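Local coordinates for protein endopolygalacturonase (Chondrostereum purpureum, PDB 1K5C) that probably hydrolyses alpha-1,4 linkages between galacturonosyl units inside polygalacturonate chains, acting as an endopolygalacturonase, at residues T54-L60 with H95-P99; C167-N171 with Q190-G194; I178-I184 with K206-V212; I213-T219 with Y243-S249; R231-S237 with N268-P274. All blocks are in the same frame, centred on the assembly; numbering follows the deposited sequence.

Contact 1 (T54-L60 with H95-P99)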
# COMPACT_ATOMS: atom_id res chain seq x y z
N THR A 54 5.29 3.75 -22.69
CA THR A 54 5.69 5.15 -22.63
C THR A 54 7.06 5.28 -21.98
O THR A 54 7.49 4.42 -21.19
CB THR A 54 4.63 5.95 -21.85
OG1 THR A 54 4.91 7.35 -22.01
CG2 THR A 54 4.55 5.58 -20.37
N THR A 55 7.72 6.39 -22.28
CA THR A 55 9.00 6.75 -21.67
C THR A 55 8.80 7.76 -20.56
O THR A 55 9.81 8.08 -19.86
CB THR A 55 10.04 7.27 -22.70
OG1 THR A 55 9.56 8.55 -23.20
CG2 THR A 55 10.22 6.30 -23.82
N LEU A 56 7.61 8.30 -20.34
CA LEU A 56 7.39 9.27 -19.29
C LEU A 56 7.58 8.71 -17.90
O LEU A 56 7.27 7.51 -17.65
CB LEU A 56 5.97 9.86 -19.35
CG LEU A 56 5.61 10.62 -20.61
CD1 LEU A 56 4.21 11.19 -20.48
CD2 LEU A 56 6.62 11.72 -20.94
N ASP A 57 7.97 9.58 -16.98
CA ASP A 57 7.83 9.26 -15.57
C ASP A 57 6.34 9.23 -15.18
O ASP A 57 5.50 9.93 -15.78
CB ASP A 57 8.50 10.37 -14.73
CG ASP A 57 10.03 10.31 -14.79
OD1 ASP A 57 10.62 9.34 -15.22
OD2 ASP A 57 10.62 11.34 -14.35
N GLY A 58 6.01 8.44 -14.19
CA GLY A 58 4.68 8.52 -13.61
C GLY A 58 4.56 9.74 -12.72
O GLY A 58 5.54 10.44 -12.42
N PRO A 59 3.34 10.03 -12.24
CA PRO A 59 2.14 9.24 -12.51
C PRO A 59 1.62 9.44 -13.92
O PRO A 59 1.71 10.50 -14.53
CB PRO A 59 1.10 9.84 -11.53
CG PRO A 59 1.62 11.21 -11.23
CD PRO A 59 3.11 11.16 -11.32
N LEU A 60 1.03 8.33 -14.48
CA LEU A 60 0.45 8.42 -15.81
C LEU A 60 -1.03 8.86 -15.75
O LEU A 60 -1.54 9.36 -16.77
CB LEU A 60 0.55 7.07 -16.54
CG LEU A 60 1.97 6.54 -16.73
CD1 LEU A 60 1.92 5.23 -17.54
CD2 LEU A 60 2.88 7.59 -17.41
N HIS A 95 13.38 1.54 -17.44
CA HIS A 95 12.55 2.57 -16.79
C HIS A 95 11.17 2.03 -16.52
O HIS A 95 10.56 1.41 -17.41
CB HIS A 95 12.49 3.76 -17.75
CG HIS A 95 11.56 4.81 -17.25
ND1 HIS A 95 10.29 5.02 -17.75
CD2 HIS A 95 11.76 5.76 -16.32
CE1 HIS A 95 9.73 6.07 -17.15
NE2 HIS A 95 10.63 6.56 -16.24
N LYS A 96 10.64 2.25 -15.33
CA LYS A 96 9.26 1.90 -14.98
C LYS A 96 8.48 3.18 -14.68
O LYS A 96 8.77 3.82 -13.65
CB LYS A 96 9.19 0.98 -13.74
CG LYS A 96 10.25 -0.13 -13.65
CD LYS A 96 10.13 -1.12 -14.80
CE LYS A 96 10.99 -2.41 -14.60
NZ LYS A 96 12.44 -2.16 -14.35
N PRO A 97 7.47 3.59 -15.44
CA PRO A 97 6.65 4.72 -15.01
C PRO A 97 5.97 4.40 -13.67
O PRO A 97 5.27 3.39 -13.56
CB PRO A 97 5.63 4.86 -16.15
CG PRO A 97 6.29 4.22 -17.38
CD PRO A 97 7.09 3.06 -16.75
N HIS A 98 6.20 5.26 -12.68
CA HIS A 98 5.64 4.97 -11.36
C HIS A 98 5.46 6.28 -10.60
O HIS A 98 6.23 7.24 -10.86
CB HIS A 98 6.50 3.99 -10.55
CG HIS A 98 7.83 4.56 -10.12
ND1 HIS A 98 8.14 5.05 -8.88
CD2 HIS A 98 8.95 4.73 -10.91
CE1 HIS A 98 9.41 5.46 -8.89
NE2 HIS A 98 9.88 5.29 -10.07
N PRO A 99 4.50 6.36 -9.69
CA PRO A 99 3.38 5.40 -9.57
C PRO A 99 2.58 5.42 -10.86
O PRO A 99 2.73 6.32 -11.71
CB PRO A 99 2.58 5.98 -8.37
CG PRO A 99 2.79 7.46 -8.51
CD PRO A 99 4.24 7.60 -8.94
O HOH W 1 9.51 3.64 -19.77
O HOH W 2 8.53 7.16 -13.10
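His95 and Asp57 supply the direct polar link between the two loops. The imidazole NE2 donates to Asp57 OD1 over 3.0 Å, arriving nearly in line with the C-O bond although the oxygen stands 19° out of the ring plane; ring and carboxylate are almost coplanar. With CG anti to the backbone N (chi1 175°), the ring is carried toward 54-60. Its other nitrogen, ND1, lies 2.6 Å from a water, and that water gives a hydrogen to Thr54 O; the two links should fix the ring's rotation. A second water accepts from Gly58 N at 3.0 Å and from His98 N.

Both loops run into adjacent strands, 61-65 and 101-104, of the parallel beta-helix characteristic of family 28, so the contact ties together the connections of neighbouring coils.

Apolar packing centres on Pro97. Its CG comes within 3.7 Å of Thr54 CG2, and its CB sits 4.0 Å from Leu60 CD1.

CA-H...O contacts finish the join: Pro59 CA approaches Pro99 O at 3.1 Å and Gly58 CA points to the same oxygen, against which a side chain on Gly58 would collide. Cis peptide bonds precede both Pro59 and Pro99.

Contact 2 (C167-N171 with Q190-G194)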
# COMPACT_ATOMS: atom_id res chain seq x y z
N CYS A 167 -10.62 -3.96 -0.68
CA CYS A 167 -9.76 -4.01 -1.87
C CYS A 167 -9.08 -5.37 -1.98
O CYS A 167 -9.03 -6.17 -1.00
CB CYS A 167 -8.73 -2.88 -1.80
SG CYS A 167 -9.44 -1.22 -1.93
N ILE A 168 -8.54 -5.63 -3.17
CA ILE A 168 -7.85 -6.88 -3.48
C ILE A 168 -6.53 -6.52 -4.16
O ILE A 168 -6.55 -5.73 -5.10
CB ILE A 168 -8.70 -7.77 -4.41
CG1 ILE A 168 -10.00 -8.17 -3.71
CG2 ILE A 168 -7.90 -8.95 -4.92
CD1 ILE A 168 -11.01 -8.85 -4.61
N VAL A 169 -5.42 -7.05 -3.68
CA VAL A 169 -4.12 -6.79 -4.30
C VAL A 169 -3.40 -8.11 -4.54
O VAL A 169 -3.15 -8.87 -3.60
CB VAL A 169 -3.22 -5.88 -3.39
CG1 VAL A 169 -1.87 -5.70 -4.06
CG2 VAL A 169 -3.92 -4.57 -3.09
N LYS A 170 -3.04 -8.35 -5.80
CA LYS A 170 -2.26 -9.52 -6.23
C LYS A 170 -0.98 -8.94 -6.86
O LYS A 170 -1.04 -8.33 -7.93
CB LYS A 170 -3.03 -10.33 -7.29
CG LYS A 170 -4.39 -10.84 -6.76
CD LYS A 170 -5.15 -11.55 -7.88
CE LYS A 170 -6.49 -12.10 -7.33
NZ LYS A 170 -7.29 -12.57 -8.51
N ASN A 171 0.15 -9.09 -6.17
CA ASN A 171 1.33 -8.35 -6.62
C ASN A 171 2.61 -9.02 -6.13
O ASN A 171 2.59 -10.20 -5.80
CB ASN A 171 1.23 -6.86 -6.19
CG ASN A 171 1.42 -6.72 -4.71
OD1 ASN A 171 1.32 -7.72 -3.97
ND2 ASN A 171 1.67 -5.50 -4.24
N GLN A 190 -7.89 -7.97 0.87
CA GLN A 190 -7.27 -9.27 0.59
C GLN A 190 -5.96 -9.03 -0.17
O GLN A 190 -5.98 -8.36 -1.23
CB GLN A 190 -8.20 -10.11 -0.28
CG GLN A 190 -9.46 -10.52 0.51
CD GLN A 190 -10.39 -11.10 -0.52
OE1 GLN A 190 -10.14 -12.12 -1.15
NE2 GLN A 190 -11.50 -10.40 -0.64
N CYS A 191 -4.87 -9.55 0.36
CA CYS A 191 -3.53 -9.39 -0.18
C CYS A 191 -2.93 -10.73 -0.52
O CYS A 191 -2.93 -11.60 0.37
CB CYS A 191 -2.64 -8.72 0.90
SG CYS A 191 -3.18 -7.12 1.51
N SER A 192 -2.39 -10.91 -1.72
CA SER A 192 -1.72 -12.18 -2.04
C SER A 192 -0.52 -11.91 -2.95
O SER A 192 -0.50 -10.95 -3.73
CB SER A 192 -2.67 -13.18 -2.69
OG SER A 192 -3.18 -12.67 -3.89
N GLY A 193 0.48 -12.80 -2.86
CA GLY A 193 1.64 -12.82 -3.73
C GLY A 193 2.77 -11.89 -3.32
O GLY A 193 3.94 -12.13 -3.72
N GLY A 194 2.46 -10.84 -2.62
CA GLY A 194 3.41 -9.75 -2.35
C GLY A 194 4.09 -9.88 -1.01
O GLY A 194 4.49 -10.98 -0.59
O HOH W 3 -11.40 -7.49 0.07
O HOH W 4 -5.56 -11.33 -3.05
O HOH W 5 -0.34 -8.25 -1.87
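Residues 167-171 and 190-194 pair as parallel strands whose axes lie 4.8 Å apart, with four backbone hydrogen bonds alternating in direction: Gln190 N to Cys167 O, Val169 N to Gln190 O, Ser192 N to Val169 O and Asn171 N to Ser192 O, the last slightly longer at 3.1 Å.

On one face Ile168 and Gln190 run side by side in the same direction, Ile168 CG1 resting 4.1 Å from Gln190 NE2. That amide nitrogen gives a hydrogen to a water which itself donates to Cys167 O, so the side chain is coupled back to the opposite backbone. Next along the same face, the methylene Lys170 CG packs at 3.6 Å on Ser192 OG, and the extended lysine chain then leads away. The hydroxyl of Ser192 holds a water 2.9 Å from OG.

The other face carries Val169, which packs on Phe155, and Cys191, whose SG forms a disulfide with Cys175. Beyond the strands, Asn171 has CG set between its backbone N and carbonyl carbon (chi1 72°), which brings OD1 to 3.3 Å from Gly194 CA; a side chain on that glycine would strike the oxygen. Asn171 ND2 is satisfied by Thr152 O and Asp174 O.

Stacking of equivalent strands from successive coils is the signature of the parallel beta-helix, here next to the substrate cleft marked by Asp173 and His195, both known to contact galacturonate.

Contact 3 (I178-I184 with K206-V212)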
# COMPACT_ATOMS: atom_id res chain seq x y z
N ILE A 178 2.35 2.24 4.17
CA ILE A 178 1.95 3.49 4.77
C ILE A 178 3.24 4.20 5.15
O ILE A 178 3.98 3.78 6.04
CB ILE A 178 1.08 3.27 6.01
CG1 ILE A 178 -0.22 2.50 5.65
CG2 ILE A 178 0.77 4.62 6.65
CD1 ILE A 178 -1.01 2.02 6.84
N ASN A 179 3.55 5.29 4.40
CA ASN A 179 4.84 5.94 4.50
C ASN A 179 4.85 7.24 5.30
O ASN A 179 5.92 7.66 5.75
CB ASN A 179 5.37 6.19 3.07
CG ASN A 179 5.64 4.87 2.34
OD1 ASN A 179 5.30 4.74 1.13
ND2 ASN A 179 6.19 3.93 3.04
N ASP A 180 3.69 7.87 5.45
CA ASP A 180 3.59 9.12 6.19
C ASP A 180 2.10 9.39 6.43
O ASP A 180 1.28 9.03 5.55
CB ASP A 180 4.18 10.27 5.35
CG ASP A 180 4.43 11.55 6.12
OD1 ASP A 180 4.71 11.52 7.34
OD2 ASP A 180 4.41 12.63 5.46
N GLY A 181 1.77 10.00 7.56
CA GLY A 181 0.41 10.47 7.79
C GLY A 181 -0.23 9.92 9.06
O GLY A 181 0.25 8.99 9.71
N ASN A 182 -1.34 10.58 9.40
CA ASN A 182 -2.13 10.30 10.58
C ASN A 182 -3.52 9.85 10.18
O ASN A 182 -4.12 10.39 9.27
CB ASN A 182 -2.27 11.57 11.45
CG ASN A 182 -3.04 11.31 12.73
OD1 ASN A 182 -2.54 10.57 13.61
ND2 ASN A 182 -4.25 11.84 12.86
N ASN A 183 -4.07 8.86 10.95
CA ASN A 183 -5.48 8.44 10.86
C ASN A 183 -5.70 7.71 9.52
O ASN A 183 -6.35 8.23 8.60
CB ASN A 183 -6.43 9.63 11.01
CG ASN A 183 -7.88 9.16 10.89
OD1 ASN A 183 -8.22 7.99 11.15
ND2 ASN A 183 -8.73 10.08 10.43
N ILE A 184 -5.14 6.54 9.47
CA ILE A 184 -5.17 5.69 8.28
C ILE A 184 -5.73 4.31 8.67
O ILE A 184 -5.22 3.70 9.60
CB ILE A 184 -3.76 5.57 7.64
CG1 ILE A 184 -3.25 6.97 7.23
CG2 ILE A 184 -3.80 4.61 6.43
CD1 ILE A 184 -1.77 7.05 7.14
N LYS A 206 9.51 11.68 8.37
CA LYS A 206 8.18 11.10 8.16
C LYS A 206 7.63 10.56 9.47
O LYS A 206 8.36 10.02 10.31
CB LYS A 206 8.29 9.99 7.09
CG LYS A 206 8.88 10.50 5.75
CD LYS A 206 8.15 11.71 5.19
CE LYS A 206 8.82 12.10 3.85
NZ LYS A 206 8.25 13.39 3.37
N HIS A 207 6.29 10.69 9.61
CA HIS A 207 5.64 10.35 10.87
C HIS A 207 4.32 9.67 10.55
O HIS A 207 3.44 10.28 9.94
CB HIS A 207 5.31 11.62 11.70
CG HIS A 207 6.56 12.41 12.00
ND1 HIS A 207 7.39 12.13 13.08
CD2 HIS A 207 7.12 13.45 11.31
CE1 HIS A 207 8.43 12.97 13.05
NE2 HIS A 207 8.26 13.77 12.02
N VAL A 208 4.21 8.39 10.94
CA VAL A 208 2.97 7.61 10.74
C VAL A 208 2.33 7.46 12.12
O VAL A 208 3.00 7.09 13.08
CB VAL A 208 3.27 6.27 10.09
CG1 VAL A 208 2.07 5.35 10.18
CG2 VAL A 208 3.71 6.49 8.65
N SER A 209 1.01 7.77 12.21
CA SER A 209 0.35 7.66 13.50
C SER A 209 -1.10 7.28 13.33
O SER A 209 -1.75 7.59 12.32
CB SER A 209 0.46 8.97 14.28
OG SER A 209 0.04 10.08 13.48
N ASN A 210 -1.65 6.64 14.38
CA ASN A 210 -3.07 6.30 14.44
C ASN A 210 -3.50 5.50 13.20
O ASN A 210 -4.35 5.92 12.41
CB ASN A 210 -3.94 7.56 14.67
CG ASN A 210 -3.60 8.13 16.04
OD1 ASN A 210 -3.26 9.35 16.13
ND2 ASN A 210 -3.70 7.38 17.04
N VAL A 211 -2.92 4.32 13.10
CA VAL A 211 -3.16 3.36 12.00
C VAL A 211 -3.97 2.22 12.60
O VAL A 211 -3.63 1.67 13.65
CB VAL A 211 -1.84 2.86 11.43
CG1 VAL A 211 -2.08 1.71 10.45
CG2 VAL A 211 -1.04 3.97 10.76
N VAL A 212 -5.02 1.82 11.87
CA VAL A 212 -5.80 0.61 12.19
C VAL A 212 -5.73 -0.33 11.00
O VAL A 212 -6.11 0.05 9.88
CB VAL A 212 -7.26 0.98 12.53
CG1 VAL A 212 -8.08 -0.29 12.68
CG2 VAL A 212 -7.30 1.80 13.84
O HOH W 6 5.53 12.72 2.91
O HOH W 7 -7.24 5.39 12.16
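Ile178 meets two valines of the next coil. Its CG2 lies 3.8 Å from Val208 CG1, the side chains crossing at about a right angle, while CD1 reaches tip to tip toward Val211 CG1. At Asp180 a chi1 of -166° swings the carboxylate to the side opposite the backbone N, and OD1 accepts from His207 N in a 2.9 Å bond that is almost straight at 175°. OD2 is linked to Lys206 NZ through one water, the charged atoms themselves standing 4.4 Å apart, too far for a salt bridge.

Gly181 takes up the backbone pairing, its N bonded to His207 O and its O to Ser209 N. Asn182 stands alongside Asn210 with the amide planes 83° apart, close to a sugar of the attached glycan.

At Asn182-Asn183 the chain turns from one face of the parallel beta-helix to another, and both coils make the corner with a residue of left-handed backbone conformation: Asn183 in one and Asn210 in the next, their CA atoms 4.8 Å apart. Asn183 N bonds to Ser209 O, and its OD1 shares a water with Asn210 O; ND2 turns to Asn161. Ile184 resumes the parallel strand, its N donating to Asn210 O at 3.1 Å and its O receiving Val212 N.

Contact 4 (I213-T219 with Y243-S249)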
# COMPACT_ATOMS: atom_id res chain seq x y z
N ILE A 213 -5.24 -1.54 11.25
CA ILE A 213 -5.11 -2.60 10.25
C ILE A 213 -6.06 -3.71 10.71
O ILE A 213 -5.72 -4.44 11.67
CB ILE A 213 -3.64 -3.07 10.15
CG1 ILE A 213 -2.72 -1.98 9.78
CG2 ILE A 213 -3.52 -4.29 9.23
CD1 ILE A 213 -2.84 -1.33 8.54
N LYS A 214 -7.24 -3.79 10.10
CA LYS A 214 -8.32 -4.59 10.70
C LYS A 214 -9.00 -5.48 9.64
O LYS A 214 -9.39 -5.01 8.58
CB LYS A 214 -9.38 -3.70 11.33
CG LYS A 214 -10.53 -4.43 12.01
CD LYS A 214 -11.40 -3.48 12.82
CE LYS A 214 -12.59 -4.17 13.53
NZ LYS A 214 -12.45 -5.59 14.08
N GLY A 215 -9.18 -6.78 9.99
CA GLY A 215 -10.08 -7.60 9.17
C GLY A 215 -9.51 -8.04 7.84
O GLY A 215 -10.28 -8.49 6.99
N ASN A 216 -8.19 -7.92 7.64
CA ASN A 216 -7.60 -8.27 6.36
C ASN A 216 -7.19 -9.72 6.29
O ASN A 216 -6.90 -10.37 7.29
CB ASN A 216 -6.33 -7.37 6.13
CG ASN A 216 -6.68 -5.92 6.24
OD1 ASN A 216 -6.31 -5.27 7.32
ND2 ASN A 216 -7.33 -5.35 5.32
N THR A 217 -7.11 -10.22 5.04
CA THR A 217 -6.57 -11.54 4.78
C THR A 217 -5.31 -11.40 3.93
O THR A 217 -5.31 -10.65 2.93
CB THR A 217 -7.63 -12.39 4.03
OG1 THR A 217 -8.78 -12.55 4.85
CG2 THR A 217 -7.15 -13.77 3.67
N VAL A 218 -4.24 -12.08 4.34
CA VAL A 218 -2.99 -12.07 3.62
C VAL A 218 -2.63 -13.53 3.35
O VAL A 218 -2.60 -14.34 4.31
CB VAL A 218 -1.87 -11.40 4.42
CG1 VAL A 218 -0.54 -11.44 3.66
CG2 VAL A 218 -2.25 -9.95 4.80
N THR A 219 -2.34 -13.88 2.10
CA THR A 219 -1.93 -15.25 1.75
C THR A 219 -0.72 -15.19 0.82
O THR A 219 -0.47 -14.19 0.13
CB THR A 219 -3.09 -15.99 1.06
OG1 THR A 219 -3.50 -15.25 -0.10
CG2 THR A 219 -4.27 -16.21 2.00
N TYR A 243 -3.37 -3.68 15.16
CA TYR A 243 -3.69 -4.83 14.30
C TYR A 243 -4.83 -5.60 14.97
O TYR A 243 -4.72 -5.98 16.14
CB TYR A 243 -2.46 -5.77 14.18
CG TYR A 243 -1.28 -5.12 13.53
CD1 TYR A 243 -1.17 -5.02 12.16
CD2 TYR A 243 -0.24 -4.60 14.31
CE1 TYR A 243 -0.07 -4.42 11.54
CE2 TYR A 243 0.88 -4.01 13.72
CZ TYR A 243 0.96 -3.94 12.34
OH TYR A 243 2.06 -3.32 11.79
N ASP A 244 -5.91 -5.81 14.21
CA ASP A 244 -7.16 -6.37 14.78
C ASP A 244 -7.75 -7.29 13.75
O ASP A 244 -7.97 -6.87 12.61
CB ASP A 244 -8.04 -5.17 15.10
CG ASP A 244 -9.38 -5.45 15.73
OD1 ASP A 244 -9.97 -6.51 15.47
OD2 ASP A 244 -9.80 -4.52 16.52
N ALA A 245 -7.97 -8.59 14.08
CA ALA A 245 -8.84 -9.44 13.23
C ALA A 245 -8.21 -9.73 11.88
O ALA A 245 -8.97 -9.90 10.90
CB ALA A 245 -10.23 -8.83 13.06
N ASN A 246 -6.88 -9.88 11.77
CA ASN A 246 -6.28 -10.24 10.49
C ASN A 246 -6.01 -11.74 10.43
O ASN A 246 -5.60 -12.36 11.42
CB ASN A 246 -4.97 -9.46 10.28
CG ASN A 246 -5.23 -7.96 10.33
OD1 ASN A 246 -5.81 -7.37 9.41
ND2 ASN A 246 -4.83 -7.32 11.45
N THR A 247 -6.22 -12.33 9.24
CA THR A 247 -6.00 -13.76 9.03
C THR A 247 -4.95 -13.92 7.96
O THR A 247 -5.15 -13.52 6.81
CB THR A 247 -7.31 -14.45 8.64
OG1 THR A 247 -8.31 -14.18 9.67
CG2 THR A 247 -7.11 -15.94 8.47
N ILE A 248 -3.80 -14.50 8.35
CA ILE A 248 -2.61 -14.50 7.50
C ILE A 248 -2.06 -15.90 7.42
O ILE A 248 -1.96 -16.61 8.45
CB ILE A 248 -1.56 -13.51 8.09
CG1 ILE A 248 -2.21 -12.11 8.25
CG2 ILE A 248 -0.29 -13.52 7.28
CD1 ILE A 248 -1.21 -10.99 8.65
N SER A 249 -1.64 -16.33 6.21
CA SER A 249 -1.11 -17.68 6.05
C SER A 249 -0.19 -17.72 4.83
O SER A 249 -0.16 -16.81 3.99
CB SER A 249 -2.25 -18.70 5.95
OG SER A 249 -3.08 -18.43 4.84
O HOH W 8 -12.34 -4.24 17.30
O HOH W 9 -9.46 -11.88 9.09
O HOH W 10 -4.88 -16.43 5.47
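Asn246 grips the opposite turn with both ends of its amide. ND2 donates to Ile213 O at 3.0 Å, nearly straight (169°) and with the oxygen in the amide plane, yet it comes from above the carbonyl plane, 51° out of it. OD1 accepts from Asn216 N, also at 3.0 Å. Ile213 O takes a second hydrogen from Asp244 N, so one carbonyl is held twice.

Lys214 lies beside Asp244, and a bend at its far end (chi4 35°) turns NZ to OD1 for a weak bond of 3.0 Å within a salt bridge; Gly283 N also donates to that oxygen. On the buried face Ile213 CB lies 3.7 Å from Tyr243 CD1 and Val218 CB 3.9 Å from Ile248 CG2, each pair side by side.

Outside this shell, Tyr243 stacks on Phe280, and Ile248 rests on Ile287 of the next paired strand and on Val225 of strand 223-230, in another sheet of the beta-helix. With a leucine in place of Asn246, the buried Asn216 N would probably be left without its acceptor and the facing turns less firmly matched. Donor and acceptor of one amide thus satisfy backbone groups at the bend where regular pairing lapses.

Contact 5 (R231-S237 with N268-P274)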
# COMPACT_ATOMS: atom_id res chain seq x y z
N ARG A 231 17.49 2.45 8.77
CA ARG A 231 18.47 2.55 9.86
C ARG A 231 18.90 4.02 10.06
O ARG A 231 19.14 4.45 11.17
CB ARG A 231 19.69 1.67 9.52
CG ARG A 231 20.75 1.73 10.61
CD ARG A 231 21.96 0.87 10.26
NE ARG A 231 21.70 -0.56 10.33
CZ ARG A 231 21.72 -1.41 9.29
NH1 ARG A 231 21.86 -1.02 8.04
NH2 ARG A 231 21.60 -2.72 9.53
N THR A 232 19.08 4.75 8.93
CA THR A 232 19.62 6.12 9.00
C THR A 232 18.59 7.21 9.27
O THR A 232 18.97 8.38 9.36
CB THR A 232 20.37 6.41 7.69
OG1 THR A 232 19.44 6.27 6.62
CG2 THR A 232 21.59 5.51 7.47
N ALA A 233 17.30 6.88 9.33
CA ALA A 233 16.28 7.93 9.43
C ALA A 233 16.35 8.66 10.73
O ALA A 233 16.53 8.06 11.80
CB ALA A 233 14.88 7.31 9.28
N THR A 234 16.15 9.98 10.66
CA THR A 234 16.04 10.80 11.83
C THR A 234 14.78 11.66 11.75
O THR A 234 14.14 11.80 10.70
CB THR A 234 17.29 11.74 11.94
OG1 THR A 234 17.36 12.56 10.76
CG2 THR A 234 18.55 10.88 12.11
N SER A 235 14.40 12.27 12.88
CA SER A 235 13.18 13.13 12.93
C SER A 235 11.98 12.41 12.34
O SER A 235 11.24 12.97 11.51
CB SER A 235 13.41 14.46 12.20
OG SER A 235 14.48 15.17 12.77
N ALA A 236 11.81 11.13 12.76
CA ALA A 236 10.78 10.27 12.16
C ALA A 236 10.10 9.49 13.29
O ALA A 236 10.65 9.38 14.39
CB ALA A 236 11.39 9.33 11.14
N SER A 237 8.95 8.88 13.01
CA SER A 237 8.29 8.07 14.06
C SER A 237 7.16 7.25 13.49
O SER A 237 6.59 7.58 12.44
CB SER A 237 7.72 8.95 15.18
OG SER A 237 6.81 9.92 14.69
N ASN A 268 22.43 -3.49 14.15
CA ASN A 268 22.73 -2.07 14.36
C ASN A 268 21.46 -1.29 14.04
O ASN A 268 21.53 -0.36 13.24
CB ASN A 268 23.90 -1.62 13.50
CG ASN A 268 24.51 -0.23 13.55
OD1 ASN A 268 25.14 0.44 12.62
ND2 ASN A 268 24.41 0.36 14.75
N PRO A 269 20.32 -1.57 14.71
CA PRO A 269 19.11 -0.79 14.40
C PRO A 269 19.28 0.67 14.75
O PRO A 269 19.92 1.08 15.72
CB PRO A 269 18.02 -1.49 15.23
CG PRO A 269 18.82 -2.01 16.42
CD PRO A 269 20.11 -2.57 15.76
N GLY A 270 18.63 1.51 13.94
CA GLY A 270 18.65 2.95 14.17
C GLY A 270 17.82 3.35 15.38
O GLY A 270 16.93 2.64 15.85
N THR A 271 18.11 4.58 15.80
CA THR A 271 17.44 5.14 16.98
C THR A 271 16.64 6.38 16.68
O THR A 271 16.03 6.98 17.59
CB THR A 271 18.47 5.47 18.09
OG1 THR A 271 19.36 6.46 17.50
CG2 THR A 271 19.18 4.21 18.51
N GLY A 272 16.61 6.84 15.40
CA GLY A 272 16.02 8.11 15.04
C GLY A 272 14.58 8.04 14.52
O GLY A 272 14.04 9.10 14.17
N ALA A 273 13.98 6.85 14.48
CA ALA A 273 12.61 6.70 14.01
C ALA A 273 11.80 5.89 15.03
O ALA A 273 11.34 4.78 14.77
CB ALA A 273 12.61 5.99 12.64
N PRO A 274 11.64 6.44 16.24
CA PRO A 274 11.04 5.66 17.34
C PRO A 274 9.67 5.10 16.95
O PRO A 274 8.82 5.77 16.38
CB PRO A 274 10.90 6.68 18.48
CG PRO A 274 11.12 8.03 17.83
CD PRO A 274 12.11 7.76 16.71
O HOH W 11 17.45 5.90 12.88
O HOH W 12 15.79 11.69 15.38
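Arg231, whose chain crosses that of Asn268 at about a right angle, has the most surface buried in this loop-to-loop contact. It donates from NE to Asn268 O over 2.9 Å, the oxygen lying in the guanidinium plane at its edge; seen from the acceptor, however, the nitrogen stands 51° above the carbonyl plane. The chain is extended through CG and CD, then bends (chi3 -71°), bringing CD and NE up beside that oxygen. At the far end NH2 forms a salt bridge with Asp264 and also bonds to Gly267 O. Cutting the residue back to an alanine would probably leave Asp264 without its charged mate and Asn268 O without the NE hydrogen, freeing that part of the loop to move.

Gly272, the next most buried, meets the backbone of Ala233 to Ala236. Its N donates to a water 2.8 Å away, which lies 2.6 Å from Ala233 O. Its O receives a weak bond from Ala236 N at 3.3 Å, and a side chain here would strike Ala233 O.

Beside it, Ala273 brings CB to 3.9 Å from Ala236 CB.

Both segments are connections between strands of successive coils, along one side of the beta-helix: 231-237 follows strand 223-230, and the loop holding 268-274 leads from strand 254-259 into strand 275-280. Ser237 OG is hydrogen-bonded to His207 ND1, and Arg231 pairs through its backbone with Tyr262, a galacturonate-binding residue.

Overall arrangement
From the N terminus, contact 1 comes first, joining the connections that lead into strands 61-65 and 101-104; it touches none of the others. Each contact closes a loop of 18 to 34 residues, and none nests within another. Contacts 2 and 3 cross, their segments alternating along the chain, as happens when successive coils pair on different faces. Contact 4 follows them in series and shares strand 207-221 with contact 3, while strand 190-192 of contact 2 pairs with that strand, through Cys191 and Thr217. Contact 5 crosses contact 4 and joins two further connections, meeting contact 3 where His207 bonds to Ser237. All five link coil to coil along the beta-helix.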